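B12-binding domain-containing protein (Kitasatospora setae, PDB 6WTE) binds cobalamin and a [4Fe-4S] cluster and, as the radical S-adenosylmethionine methylase TsrM, probably transfers methyl groups by a non-radical route. Local coordinates at residues V24-L29 and V36-L41; Y75-R80 and P517-M522; E361-L366 and I372-E377; R451-P456 and E460-F465. All coordinates share one frame; numbering follows the deposited sequence. Where two conformers were deposited one is given.

Contact 1 of 4, residues V24-L29 and V36-L41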
loop_
_atom_site.group_PDB
_atom_site.type_symbol
_atom_site.label_atom_id
_atom_site.label_comp_id
_atom_site.label_asym_id
_atom_site.label_seq_id
_atom_site.Cartn_x
_atom_site.Cartn_y
_atom_site.Cartn_z
ATOM N N VAL A 24 -4.356 14.720 2.325
ATOM C CA VAL A 24 -5.434 14.497 3.286
ATOM C C VAL A 24 -5.140 15.236 4.587
ATOM O O VAL A 24 -6.002 15.933 5.137
ATOM C CB VAL A 24 -5.632 12.991 3.539
ATOM C CG1 VAL A 24 -6.788 12.769 4.506
ATOM C CG2 VAL A 24 -5.878 12.236 2.232
ATOM N N LEU A 25 -3.916 15.088 5.097
ATOM C CA LEU A 25 -3.558 15.716 6.367
ATOM C C LEU A 25 -3.523 17.232 6.247
ATOM O O LEU A 25 -3.942 17.939 7.172
ATOM C CB LEU A 25 -2.206 15.190 6.846
ATOM C CG LEU A 25 -2.104 13.690 7.083
ATOM C CD1 LEU A 25 -0.679 13.350 7.524
ATOM C CD2 LEU A 25 -3.112 13.253 8.139
ATOM N N THR A 26 -3.020 17.747 5.120
ATOM C CA THR A 26 -2.970 19.192 4.922
ATOM C C THR A 26 -4.370 19.789 4.955
ATOM O O THR A 26 -4.609 20.800 5.620
ATOM C CB THR A 26 -2.269 19.526 3.604
ATOM O OG1 THR A 26 -0.890 19.132 3.673
ATOM C CG2 THR A 26 -2.375 21.026 3.291
ATOM N N THR A 27 -5.320 19.155 4.259
ATOM C CA THR A 27 -6.681 19.687 4.217
ATOM C C THR A 27 -7.270 19.800 5.616
ATOM O O THR A 27 -7.796 20.851 6.000
ATOM C CB THR A 27 -7.565 18.802 3.337
ATOM O OG1 THR A 27 -7.111 18.882 1.983
ATOM C CG2 THR A 27 -9.022 19.252 3.404
ATOM N N ALA A 28 -7.173 18.723 6.399
ATOM C CA ALA A 28 -7.751 18.718 7.737
ATOM C C ALA A 28 -7.085 19.759 8.627
ATOM O O ALA A 28 -7.758 20.512 9.338
ATOM C CB ALA A 28 -7.623 17.325 8.346
ATOM N N LEU A 29 -5.755 19.811 8.601
ATOM C CA LEU A 29 -5.046 20.758 9.455
ATOM C C LEU A 29 -5.358 22.196 9.064
ATOM O O LEU A 29 -5.610 23.039 9.931
ATOM C CB LEU A 29 -3.548 20.491 9.387
ATOM C CG LEU A 29 -3.039 19.292 10.182
ATOM C CD1 LEU A 29 -1.610 19.015 9.770
ATOM C CD2 LEU A 29 -3.139 19.573 11.678
ATOM N N VAL A 36 0.269 24.781 7.200
ATOM C CA VAL A 36 0.908 23.521 6.852
ATOM C C VAL A 36 1.918 23.762 5.744
ATOM O O VAL A 36 1.597 24.390 4.729
ATOM C CB VAL A 36 -0.113 22.458 6.408
ATOM C CG1 VAL A 36 0.598 21.147 6.169
ATOM C CG2 VAL A 36 -1.203 22.311 7.449
ATOM N N GLU A 37 3.124 23.241 5.924
ATOM C CA GLU A 37 4.126 23.200 4.873
ATOM C C GLU A 37 4.581 21.763 4.664
ATOM O O GLU A 37 4.744 21.006 5.629
ATOM C CB GLU A 37 5.307 24.111 5.213
ATOM C CG GLU A 37 4.890 25.570 5.238
ATOM C CD GLU A 37 6.037 26.524 5.490
ATOM O OE1 GLU A 37 6.980 26.166 6.221
ATOM O OE2 GLU A 37 5.984 27.640 4.950
ATOM N N VAL A 38 4.752 21.386 3.399
ATOM C CA VAL A 38 5.167 20.046 3.001
ATOM C C VAL A 38 6.588 20.124 2.473
ATOM O O VAL A 38 6.912 20.991 1.654
ATOM C CB VAL A 38 4.234 19.450 1.931
ATOM C CG1 VAL A 38 4.765 18.093 1.446
ATOM C CG2 VAL A 38 2.819 19.317 2.474
ATOM N N LEU A 39 7.431 19.218 2.933
ATOM C CA LEU A 39 8.785 19.084 2.421
ATOM C C LEU A 39 8.854 17.715 1.761
ATOM O O LEU A 39 8.854 16.688 2.448
ATOM C CB LEU A 39 9.801 19.246 3.551
ATOM C CG LEU A 39 11.163 19.839 3.243
ATOM C CD1 LEU A 39 11.002 21.184 2.541
ATOM C CD2 LEU A 39 11.918 20.003 4.556
ATOM N N ASP A 40 8.847 17.691 0.431
ATOM C CA ASP A 40 8.780 16.443 -0.323
ATOM C C ASP A 40 10.181 16.099 -0.821
ATOM O O ASP A 40 10.728 16.791 -1.686
ATOM C CB ASP A 40 7.788 16.566 -1.478
ATOM C CG ASP A 40 7.476 15.234 -2.118
ATOM O OD1 ASP A 40 8.150 14.244 -1.780
ATOM O OD2 ASP A 40 6.548 15.176 -2.947
ATOM N N LEU A 41 10.755 15.025 -0.278
ATOM C CA LEU A 41 12.127 14.649 -0.593
ATOM C C LEU A 41 12.232 13.720 -1.792
ATOM O O LEU A 41 13.353 13.393 -2.203
ATOM C CB LEU A 41 12.783 13.991 0.629
ATOM C CG LEU A 41 12.750 14.822 1.915
ATOM C CD1 LEU A 41 13.415 14.084 3.073
ATOM C CD2 LEU A 41 13.405 16.181 1.703
#
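Thr-26 sets OG1 beside its backbone N (chi1 -66°), which leaves CG2 anti to that N, and Val-36 sets CG1 anti to its own N (chi1 -175°). These torsions bring both branches of Thr-26 against Val-36. OG1 of Thr-26 lies 3.5 Å from CG1 of Val-36, and the threonine methyl CG2 lies 4.1 Å from the same CG1. The other branch of Val-36 serves Leu-29: its CG2 is 3.5 Å from Leu-29 CB, the two side chains crossing at about a right angle. Farther along the strand, CG2 of Val-38 comes within 3.9 Å of Thr-26 OG1.

Helix 20-31 runs nearly antiparallel to strand 35-40, at 164° between the short segment axes. It is the crossover helix of a beta-alpha-beta unit with strand 4-9, in the B12 binding domain. Val-24 and Leu-25 on the same helix touch the cobalamin.

The hydroxyl of Thr-26 is hydrogen-bonded to Leu-22 O, one turn back. A glycine here would probably open a gap beside Val-36 CG1 and leave Leu-22 O without this side-chain partner. No hydrogen bond crosses between helix and strand. The contact rests on van der Waals packing of methyls, with the Thr-26 hydroxyl against Val-36 and Val-38 and its own bond kept inside the helix.

Contact 2 of 4, residues Y75-R80 and P517-M522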
loop_
_atom_site.group_PDB
_atom_site.type_symbol
_atom_site.label_atom_id
_atom_site.label_comp_id
_atom_site.label_asym_id
_atom_site.label_seq_id
_atom_site.Cartn_x
_atom_site.Cartn_y
_atom_site.Cartn_z
ATOM N N TYR A 75 8.536 -7.606 -1.603
ATOM C CA TYR A 75 8.904 -8.758 -2.425
ATOM C C TYR A 75 9.644 -9.758 -1.547
ATOM O O TYR A 75 10.728 -9.453 -1.039
ATOM C CB TYR A 75 9.794 -8.338 -3.592
ATOM C CG TYR A 75 9.083 -7.681 -4.750
ATOM C CD1 TYR A 75 8.105 -8.358 -5.468
ATOM C CD2 TYR A 75 9.419 -6.395 -5.151
ATOM C CE1 TYR A 75 7.463 -7.760 -6.544
ATOM C CE2 TYR A 75 8.782 -5.792 -6.222
ATOM C CZ TYR A 75 7.807 -6.477 -6.913
ATOM O OH TYR A 75 7.174 -5.876 -7.979
ATOM N N ALA A 76 9.073 -10.956 -1.381
ATOM C CA ALA A 76 9.616 -11.906 -0.413
ATOM C C ALA A 76 11.026 -12.361 -0.769
ATOM O O ALA A 76 11.837 -12.621 0.128
ATOM C CB ALA A 76 8.688 -13.116 -0.286
ATOM N N PHE A 77 11.338 -12.485 -2.055
ATOM C CA PHE A 77 12.678 -12.912 -2.435
ATOM C C PHE A 77 13.712 -11.801 -2.287
ATOM O O PHE A 77 14.912 -12.095 -2.267
ATOM C CB PHE A 77 12.679 -13.433 -3.876
ATOM C CG PHE A 77 11.917 -12.563 -4.832
ATOM C CD1 PHE A 77 10.545 -12.704 -4.981
ATOM C CD2 PHE A 77 12.572 -11.592 -5.578
ATOM C CE1 PHE A 77 9.841 -11.896 -5.852
ATOM C CE2 PHE A 77 11.869 -10.786 -6.459
ATOM C CZ PHE A 77 10.505 -10.936 -6.592
ATOM N N GLU A 78 13.280 -10.549 -2.139
ATOM C CA GLU A 78 14.195 -9.413 -2.094
ATOM C C GLU A 78 14.550 -8.995 -0.674
ATOM O O GLU A 78 15.734 -8.885 -0.343
ATOM C CB GLU A 78 13.593 -8.214 -2.833
ATOM C CG GLU A 78 14.590 -7.082 -3.025
ATOM C CD GLU A 78 14.003 -5.896 -3.760
ATOM O OE1 GLU A 78 12.783 -5.907 -4.039
ATOM O OE2 GLU A 78 14.770 -4.952 -4.055
ATOM N N GLN A 79 13.551 -8.764 0.171
ATOM C CA GLN A 79 13.769 -8.353 1.555
ATOM C C GLN A 79 14.644 -7.100 1.617
ATOM O O GLN A 79 15.699 -7.059 2.259
ATOM C CB GLN A 79 14.360 -9.508 2.362
ATOM C CG GLN A 79 13.371 -10.652 2.496
ATOM C CD GLN A 79 13.998 -11.912 3.028
ATOM O OE1 GLN A 79 14.908 -11.867 3.854
ATOM N NE2 GLN A 79 13.523 -13.053 2.546
ATOM N N ARG A 80 14.179 -6.073 0.912
ATOM C CA ARG A 80 14.862 -4.786 0.878
ATOM C C ARG A 80 14.079 -3.783 1.710
ATOM O O ARG A 80 13.007 -3.331 1.285
ATOM C CB ARG A 80 15.029 -4.275 -0.553
ATOM C CG ARG A 80 15.566 -2.848 -0.606
ATOM C CD ARG A 80 16.330 -2.560 -1.885
ATOM N NE ARG A 80 16.842 -1.192 -1.897
ATOM C CZ ARG A 80 16.232 -0.172 -2.491
ATOM N NH1 ARG A 80 15.086 -0.362 -3.132
ATOM N NH2 ARG A 80 16.769 1.040 -2.447
ATOM N N PRO A 517 8.097 -12.399 -11.405
ATOM C CA PRO A 517 9.195 -11.922 -10.566
ATOM C C PRO A 517 10.523 -12.244 -11.224
ATOM O O PRO A 517 10.664 -13.242 -11.935
ATOM C CB PRO A 517 9.012 -12.701 -9.259
ATOM C CG PRO A 517 8.273 -13.923 -9.649
ATOM C CD PRO A 517 7.385 -13.537 -10.796
ATOM N N THR A 518 11.498 -11.374 -10.996
ATOM C CA THR A 518 12.833 -11.577 -11.535
ATOM C C THR A 518 13.857 -11.257 -10.461
ATOM O O THR A 518 13.594 -10.489 -9.537
ATOM C CB THR A 518 13.106 -10.687 -12.755
ATOM O OG1 THR A 518 12.836 -9.323 -12.411
ATOM C CG2 THR A 518 12.236 -11.093 -13.926
ATOM N N VAL A 519 15.033 -11.860 -10.610
ATOM C CA VAL A 519 16.211 -11.518 -9.822
ATOM C C VAL A 519 17.311 -11.178 -10.818
ATOM O O VAL A 519 17.107 -11.289 -12.034
ATOM C CB VAL A 519 16.629 -12.661 -8.877
ATOM C CG1 VAL A 519 15.543 -12.911 -7.845
ATOM C CG2 VAL A 519 16.917 -13.928 -9.666
ATOM N N GLU A 520 18.474 -10.759 -10.317
ATOM C CA GLU A 520 19.594 -10.394 -11.181
ATOM C C GLU A 520 19.928 -11.512 -12.162
ATOM O O GLU A 520 20.028 -12.682 -11.783
ATOM C CB GLU A 520 20.827 -10.061 -10.335
ATOM C CG GLU A 520 20.750 -8.729 -9.594
ATOM C CD GLU A 520 19.812 -8.758 -8.395
ATOM O OE1 GLU A 520 19.309 -9.849 -8.036
ATOM O OE2 GLU A 520 19.576 -7.680 -7.809
ATOM N N GLY A 521 20.112 -11.139 -13.426
ATOM C CA GLY A 521 20.425 -12.067 -14.484
ATOM C C GLY A 521 19.239 -12.485 -15.326
ATOM O O GLY A 521 19.436 -13.006 -16.428
ATOM N N MET A 522 18.021 -12.257 -14.848
ATOM C CA MET A 522 16.831 -12.723 -15.539
ATOM C C MET A 522 16.341 -11.678 -16.536
ATOM O O MET A 522 16.697 -10.500 -16.468
ATOM C CB MET A 522 15.731 -13.061 -14.535
ATOM C CG MET A 522 16.176 -14.058 -13.473
ATOM S SD MET A 522 14.787 -14.744 -12.556
ATOM C CE MET A 522 13.927 -15.576 -13.877
#
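Phe-77 meets three consecutive residues of 517-522 with its ring. Its CZ lies 3.5 Å from CB of Pro-517. Its CE2 is 3.5 Å from the backbone O of Thr-518. On the same side of the ring, CD2 reaches CG1 of Val-519 at 4.0 Å. All three approach the ring obliquely. The proline side chain crosses that of Phe-77 at about a right angle. The phenylalanine CG sits between its own backbone N and carbonyl carbon (chi1 45°), and from there the ring extends to the proline. CB of Tyr-75 lies over one ring face, offset toward the rim.

The contact joins two loops far apart in sequence. Residues 75-80 follow strand 63-67 of the B12 binding domain, and 517-522 follow strand 514-515, which pairs in parallel with 404-412 in the sheet of the radical SAM part. Tyr-75 touches the cobalamin, so the loop that carries Phe-77 also lines the cofactor pocket.

Within 75-80 the backbone turns back on itself. Tyr-75 O accepts from both Glu-78 N and Gln-79 N. The amide NE2 of Gln-79 bonds to Ala-76 O at 3.0 Å, nearly in line with the carbonyl. That same NE2 also bonds to Gln-437 OE1, and Gln-79 OE1 accepts from Asn-439 N. On the other segment, Val-519 to Met-522 form a type II beta turn, closed by Met-522 N to Val-519 O at 3.1 Å. Pro-517 O accepts from Trp-503 NE1, and Trp-495 of helix 491-503 also touches Phe-77.

Contact 3 of 4, residues E361-L366 and I372-E377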
loop_
_atom_site.group_PDB
_atom_site.type_symbol
_atom_site.label_atom_id
_atom_site.label_comp_id
_atom_site.label_asym_id
_atom_site.label_seq_id
_atom_site.Cartn_x
_atom_site.Cartn_y
_atom_site.Cartn_z
ATOM N N GLU A 361 -13.666 -15.075 -14.167
ATOM C CA GLU A 361 -14.028 -15.251 -15.569
ATOM C C GLU A 361 -15.067 -14.224 -16.003
ATOM O O GLU A 361 -14.962 -13.646 -17.092
ATOM C CB GLU A 361 -14.546 -16.672 -15.794
ATOM C CG GLU A 361 -14.906 -16.996 -17.233
ATOM C CD GLU A 361 -13.703 -17.327 -18.095
ATOM O OE1 GLU A 361 -13.574 -16.736 -19.190
ATOM O OE2 GLU A 361 -12.892 -18.184 -17.685
ATOM N N ARG A 362 -16.087 -13.993 -15.171
ATOM C CA ARG A 362 -17.106 -13.017 -15.539
ATOM C C ARG A 362 -16.536 -11.608 -15.552
ATOM O O ARG A 362 -16.845 -10.824 -16.453
ATOM C CB ARG A 362 -18.308 -13.091 -14.598
ATOM C CG ARG A 362 -19.425 -12.130 -15.015
ATOM C CD ARG A 362 -20.689 -12.269 -14.181
ATOM N NE ARG A 362 -20.501 -11.850 -12.796
ATOM C CZ ARG A 362 -21.500 -11.657 -11.938
ATOM N NH1 ARG A 362 -22.756 -11.842 -12.329
ATOM N NH2 ARG A 362 -21.249 -11.276 -10.694
ATOM N N LEU A 363 -15.704 -11.270 -14.570
ATOM C CA LEU A 363 -15.079 -9.952 -14.564
ATOM C C LEU A 363 -14.325 -9.709 -15.860
ATOM O O LEU A 363 -14.476 -8.659 -16.497
ATOM C CB LEU A 363 -14.139 -9.833 -13.365
ATOM C CG LEU A 363 -13.383 -8.523 -13.124
ATOM C CD1 LEU A 363 -13.015 -8.474 -11.654
ATOM C CD2 LEU A 363 -12.114 -8.446 -13.953
ATOM N N VAL A 364 -13.484 -10.666 -16.254
ATOM C CA VAL A 364 -12.660 -10.474 -17.439
ATOM C C VAL A 364 -13.533 -10.371 -18.684
ATOM O O VAL A 364 -13.320 -9.498 -19.535
ATOM C CB VAL A 364 -11.617 -11.602 -17.551
ATOM C CG1 VAL A 364 -10.904 -11.543 -18.899
ATOM C CG2 VAL A 364 -10.609 -11.502 -16.411
ATOM N N ARG A 365 -14.560 -11.222 -18.786
ATOM C CA ARG A 365 -15.462 -11.157 -19.943
ATOM C C ARG A 365 -16.167 -9.808 -20.028
ATOM O O ARG A 365 -16.198 -9.176 -21.093
ATOM C CB ARG A 365 -16.501 -12.274 -19.896
ATOM C CG ARG A 365 -17.597 -12.061 -20.939
ATOM C CD ARG A 365 -18.625 -13.189 -20.956
ATOM N NE ARG A 365 -19.316 -13.351 -19.680
ATOM C CZ ARG A 365 -20.410 -12.685 -19.320
ATOM N NH1 ARG A 365 -20.951 -11.781 -20.133
ATOM N NH2 ARG A 365 -20.962 -12.917 -18.134
ATOM N N LEU A 366 -16.787 -9.379 -18.928
ATOM C CA LEU A 366 -17.515 -8.116 -18.928
ATOM C C LEU A 366 -16.601 -6.953 -19.290
ATOM O O LEU A 366 -17.001 -6.045 -20.029
ATOM C CB LEU A 366 -18.165 -7.882 -17.560
ATOM C CG LEU A 366 -19.313 -8.815 -17.152
ATOM C CD1 LEU A 366 -19.764 -8.505 -15.730
ATOM C CD2 LEU A 366 -20.491 -8.724 -18.129
ATOM N N ILE A 372 -12.489 -2.613 -21.640
ATOM C CA ILE A 372 -11.774 -2.294 -20.410
ATOM C C ILE A 372 -10.650 -3.302 -20.250
ATOM O O ILE A 372 -10.886 -4.518 -20.290
ATOM C CB ILE A 372 -12.721 -2.324 -19.203
ATOM C CG1 ILE A 372 -13.758 -1.213 -19.327
ATOM C CG2 ILE A 372 -11.945 -2.224 -17.878
ATOM C CD1 ILE A 372 -14.862 -1.339 -18.306
ATOM N N LEU A 373 -9.431 -2.801 -20.069
ATOM C CA LEU A 373 -8.267 -3.653 -19.902
ATOM C C LEU A 373 -8.305 -4.331 -18.533
ATOM O O LEU A 373 -8.944 -3.856 -17.586
ATOM C CB LEU A 373 -6.979 -2.835 -20.053
ATOM C CG LEU A 373 -6.901 -1.926 -21.289
ATOM C CD1 LEU A 373 -5.674 -1.036 -21.237
ATOM C CD2 LEU A 373 -6.888 -2.754 -22.547
ATOM N N THR A 374 -7.626 -5.470 -18.440
ATOM C CA THR A 374 -7.651 -6.289 -17.235
ATOM C C THR A 374 -6.251 -6.740 -16.857
ATOM O O THR A 374 -5.476 -7.176 -17.714
ATOM C CB THR A 374 -8.527 -7.527 -17.428
ATOM O OG1 THR A 374 -8.158 -8.172 -18.653
ATOM C CG2 THR A 374 -9.994 -7.141 -17.488
ATOM N N MET A 375 -5.943 -6.664 -15.565
ATOM C CA MET A 375 -4.752 -7.293 -15.017
ATOM C C MET A 375 -5.175 -8.256 -13.918
ATOM O O MET A 375 -5.769 -7.836 -12.918
ATOM C CB MET A 375 -3.772 -6.265 -14.465
ATOM C CG MET A 375 -2.591 -6.930 -13.822
ATOM S SD MET A 375 -1.152 -5.888 -13.875
ATOM C CE MET A 375 0.010 -6.915 -12.973
ATOM N N VAL A 376 -4.874 -9.538 -14.104
ATOM C CA VAL A 376 -5.206 -10.579 -13.132
ATOM C C VAL A 376 -3.942 -10.964 -12.379
ATOM O O VAL A 376 -2.918 -11.286 -12.997
ATOM C CB VAL A 376 -5.833 -11.802 -13.821
ATOM C CG1 VAL A 376 -6.118 -12.906 -12.802
ATOM C CG2 VAL A 376 -7.105 -11.403 -14.544
ATOM N N GLU A 377 -4.022 -10.970 -11.048
ATOM C CA GLU A 377 -2.876 -11.221 -10.184
ATOM C C GLU A 377 -2.999 -12.581 -9.508
ATOM O O GLU A 377 -4.086 -12.972 -9.072
ATOM C CB GLU A 377 -2.750 -10.137 -9.114
ATOM C CG GLU A 377 -2.740 -8.733 -9.672
ATOM C CD GLU A 377 -1.353 -8.144 -9.734
ATOM O OE1 GLU A 377 -0.371 -8.919 -9.816
ATOM O OE2 GLU A 377 -1.246 -6.901 -9.701
#
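The helical bond from Leu-366 N to Arg-362 O, 2.9 Å long, closes the turn that presents Leu-363 and Val-364 to Thr-374 and Val-376 of the strand. The Thr-374 side chain faces helix 357-369. Its CG2 is 4.3 Å from Leu-363 CD2. The same methyl lies 4.3 Å from CA of Val-364, close against the helix backbone. CG1 of Val-364 comes no nearer than 4.4 Å to Thr-374 OG1, and that hydroxyl is hydrogen-bonded elsewhere. The next residue on this side of the strand is Val-376. Its CG2 meets CG2 of Val-364 at 4.0 Å, and the two valine side chains cross at about a right angle. In both valines CG1 is anti to the backbone N (chi1 171° for Val-364), and CG2, beside the N, makes the contact.

Segments 361-366 and 373-377 run nearly antiparallel, at 155° between their axes, as in the alternating helices and strands of the radical SAM barrel. Strand 373-380 pairs in parallel with 327-335 and with 404-412. Val-376 and Leu-363 both touch Val-332 of the former strand, so three elements share this apolar layer. Thr-374 N gives a hydrogen bond to Thr-403 OG1. Met-375 points away from the helix and touches Trp-548.

Contact 4 of 4, residues R451-P456 and E460-F465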
loop_
_atom_site.group_PDB
_atom_site.type_symbol
_atom_site.label_atom_id
_atom_site.label_comp_id
_atom_site.label_asym_id
_atom_site.label_seq_id
_atom_site.Cartn_x
_atom_site.Cartn_y
_atom_site.Cartn_z
ATOM N N ARG A 451 0.864 -12.423 23.060
ATOM C CA ARG A 451 0.676 -12.571 24.501
ATOM C C ARG A 451 1.964 -12.943 25.222
ATOM O O ARG A 451 2.031 -12.825 26.449
ATOM C CB ARG A 451 -0.395 -13.621 24.793
ATOM C CG ARG A 451 -0.005 -15.027 24.389
ATOM C CD ARG A 451 -1.161 -15.993 24.573
ATOM N NE ARG A 451 -0.779 -17.352 24.217
ATOM C CZ ARG A 451 -0.686 -17.792 22.965
ATOM N NH1 ARG A 451 -0.950 -16.977 21.953
ATOM N NH2 ARG A 451 -0.329 -19.046 22.727
ATOM N N MET A 452 2.977 -13.400 24.499
ATOM C CA MET A 452 4.269 -13.706 25.094
ATOM C C MET A 452 5.252 -12.552 24.999
ATOM O O MET A 452 6.382 -12.685 25.479
ATOM C CB MET A 452 4.881 -14.937 24.428
ATOM C CG MET A 452 4.085 -16.206 24.606
ATOM S SD MET A 452 5.011 -17.586 23.924
ATOM C CE MET A 452 3.774 -18.881 23.989
ATOM N N CYS A 453 4.860 -11.436 24.385
ATOM C CA CYS A 453 5.751 -10.298 24.241
ATOM C C CYS A 453 5.500 -9.290 25.353
ATOM O O CYS A 453 4.376 -9.133 25.836
ATOM C CB CYS A 453 5.565 -9.631 22.880
ATOM S SG CYS A 453 5.995 -10.725 21.509
ATOM N N ALA A 454 6.569 -8.601 25.747
ATOM C CA ALA A 454 6.472 -7.603 26.802
ATOM C C ALA A 454 5.811 -6.317 26.331
ATOM O O ALA A 454 5.355 -5.528 27.169
ATOM C CB ALA A 454 7.861 -7.290 27.360
ATOM N N SER A 455 5.732 -6.093 25.025
ATOM C CA SER A 455 5.201 -4.846 24.498
ATOM C C SER A 455 4.715 -5.087 23.078
ATOM O O SER A 455 5.165 -6.031 22.415
ATOM C CB SER A 455 6.270 -3.739 24.508
ATOM O OG SER A 455 7.271 -4.005 23.532
ATOM N N PRO A 456 3.813 -4.242 22.577
ATOM C CA PRO A 456 3.523 -4.268 21.137
ATOM C C PRO A 456 4.768 -4.095 20.286
ATOM O O PRO A 456 4.900 -4.769 19.260
ATOM C CB PRO A 456 2.546 -3.095 20.959
ATOM C CG PRO A 456 1.913 -2.925 22.293
ATOM C CD PRO A 456 2.987 -3.248 23.289
ATOM N N GLU A 460 5.927 -6.540 17.234
ATOM C CA GLU A 460 5.966 -6.050 15.861
ATOM C C GLU A 460 7.368 -6.134 15.273
ATOM O O GLU A 460 7.529 -6.494 14.101
ATOM C CB GLU A 460 5.439 -4.614 15.809
ATOM C CG GLU A 460 3.975 -4.494 16.202
ATOM C CD GLU A 460 3.542 -3.061 16.427
ATOM O OE1 GLU A 460 4.357 -2.146 16.187
ATOM O OE2 GLU A 460 2.389 -2.847 16.846
ATOM N N ARG A 461 8.395 -5.821 16.066
ATOM C CA ARG A 461 9.730 -5.683 15.493
ATOM C C ARG A 461 10.310 -7.022 15.054
ATOM O O ARG A 461 11.153 -7.055 14.154
ATOM C CB ARG A 461 10.663 -4.988 16.490
ATOM C CG ARG A 461 11.067 -5.846 17.682
ATOM C CD ARG A 461 11.635 -4.986 18.814
ATOM N NE ARG A 461 12.070 -5.826 19.924
ATOM C CZ ARG A 461 11.948 -5.510 21.211
ATOM N NH1 ARG A 461 11.383 -4.365 21.580
ATOM N NH2 ARG A 461 12.383 -6.358 22.135
ATOM N N GLN A 462 9.870 -8.133 15.659
ATOM C CA GLN A 462 10.473 -9.430 15.360
ATOM C C GLN A 462 10.237 -9.855 13.917
ATOM O O GLN A 462 10.962 -10.714 13.404
ATOM C CB GLN A 462 9.926 -10.503 16.308
ATOM C CG GLN A 462 8.432 -10.710 16.163
ATOM C CD GLN A 462 7.862 -11.761 17.102
ATOM O OE1 GLN A 462 8.562 -12.662 17.552
ATOM N NE2 GLN A 462 6.567 -11.650 17.384
ATOM N N PHE A 463 9.241 -9.287 13.252
ATOM C CA PHE A 463 9.014 -9.640 11.860
ATOM C C PHE A 463 9.965 -8.930 10.906
ATOM O O PHE A 463 9.997 -9.272 9.719
ATOM C CB PHE A 463 7.561 -9.348 11.490
ATOM C CG PHE A 463 6.581 -10.266 12.161
ATOM C CD1 PHE A 463 6.151 -10.015 13.455
ATOM C CD2 PHE A 463 6.106 -11.401 11.504
ATOM C CE1 PHE A 463 5.266 -10.855 14.083
ATOM C CE2 PHE A 463 5.209 -12.263 12.131
ATOM C CZ PHE A 463 4.784 -11.990 13.420
ATOM N N MET A 464 10.744 -7.965 11.396
ATOM C CA MET A 464 11.685 -7.220 10.570
ATOM C C MET A 464 13.111 -7.209 11.108
ATOM O O MET A 464 14.044 -7.001 10.322
ATOM C CB MET A 464 11.203 -5.770 10.411
ATOM C CG MET A 464 11.975 -4.938 9.410
ATOM S SD MET A 464 11.068 -3.449 8.979
ATOM C CE MET A 464 9.680 -4.138 8.088
ATOM N N PHE A 465 13.312 -7.420 12.408
ATOM C CA PHE A 465 14.623 -7.336 13.031
ATOM C C PHE A 465 14.882 -8.580 13.866
ATOM O O PHE A 465 13.963 -9.139 14.468
ATOM C CB PHE A 465 14.737 -6.111 13.947
ATOM C CG PHE A 465 14.457 -4.804 13.264
ATOM C CD1 PHE A 465 15.476 -4.110 12.633
ATOM C CD2 PHE A 465 13.187 -4.250 13.287
ATOM C CE1 PHE A 465 15.230 -2.901 12.012
ATOM C CE2 PHE A 465 12.932 -3.035 12.667
ATOM C CZ PHE A 465 13.956 -2.359 12.031
#
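Glu-460 and Pro-456 are one helical turn apart. The glutamate chain runs alongside the proline carbonyl. CG of Glu-460 lies beside its own backbone N (chi1 -64°), and the chain is extended beyond it. CB, CG and CD of Glu-460 therefore sit 3.5, 3.2 and 3.6 Å from Pro-456 O, and the carboxylate OE2 comes within 4.1 Å of Pro-456 CB. The same carbonyl O accepts the backbone bond from Glu-460 N at 2.9 Å, an i to i+4 bond of the helix. The donor lies nearly in line with the carbonyl (C=O...N 163°), with an N-H...O angle of 147°.

Ser-455 is the N-cap of helix 456-461, and its OG accepts from Glu-458 N. Cys-453, in the loop before the cap, points its side chain at Gln-462. SG of Cys-453 and NE2 of Gln-462 are 4.3 Å apart, a loose approach and no hydrogen bond. The amide of Gln-462 is held instead by Lys-448 O and Tyr-459 O. The segments thus meet twice, once through the helix turn and once across the loop.

The carboxylate of Glu-460 is buried and turned to other partners. OE2 is hydrogen-bonded to Tyr-416 OH, and OE1 accepts from Ala-114 N and weakly from Phe-113 N. An alanine here would probably leave Tyr-416 OH and Ala-114 N without this partner and open a gap beside Pro-456. Helix 456-461 is tied to helix 112-119 of the B12 binding domain partly through this carboxylate, and the start of that helix would probably help to stabilise a negative charge.

Overall arrangement
Contact 1 comes first along the chain, in the B12 binding domain. Contacts 3 and 4 follow in turn within the radical SAM core, and contact 2 spans both, its segments lying at 75-80 and 517-522. Contacts 1 and 3 each pack a helix on the strand after it, in two different sheets, with centres 37 Å apart. Both are buried, so they belong to the interiors of the two parts. Contacts 3 and 4 are farthest apart, at 40 Å between centres. Contact 2 lies 27 Å from each of them by centres, with nearest atoms about 8 Å away. Contact 2, and the outside partners of contact 4, join those parts near the cobalamin, which Tyr-75 touches.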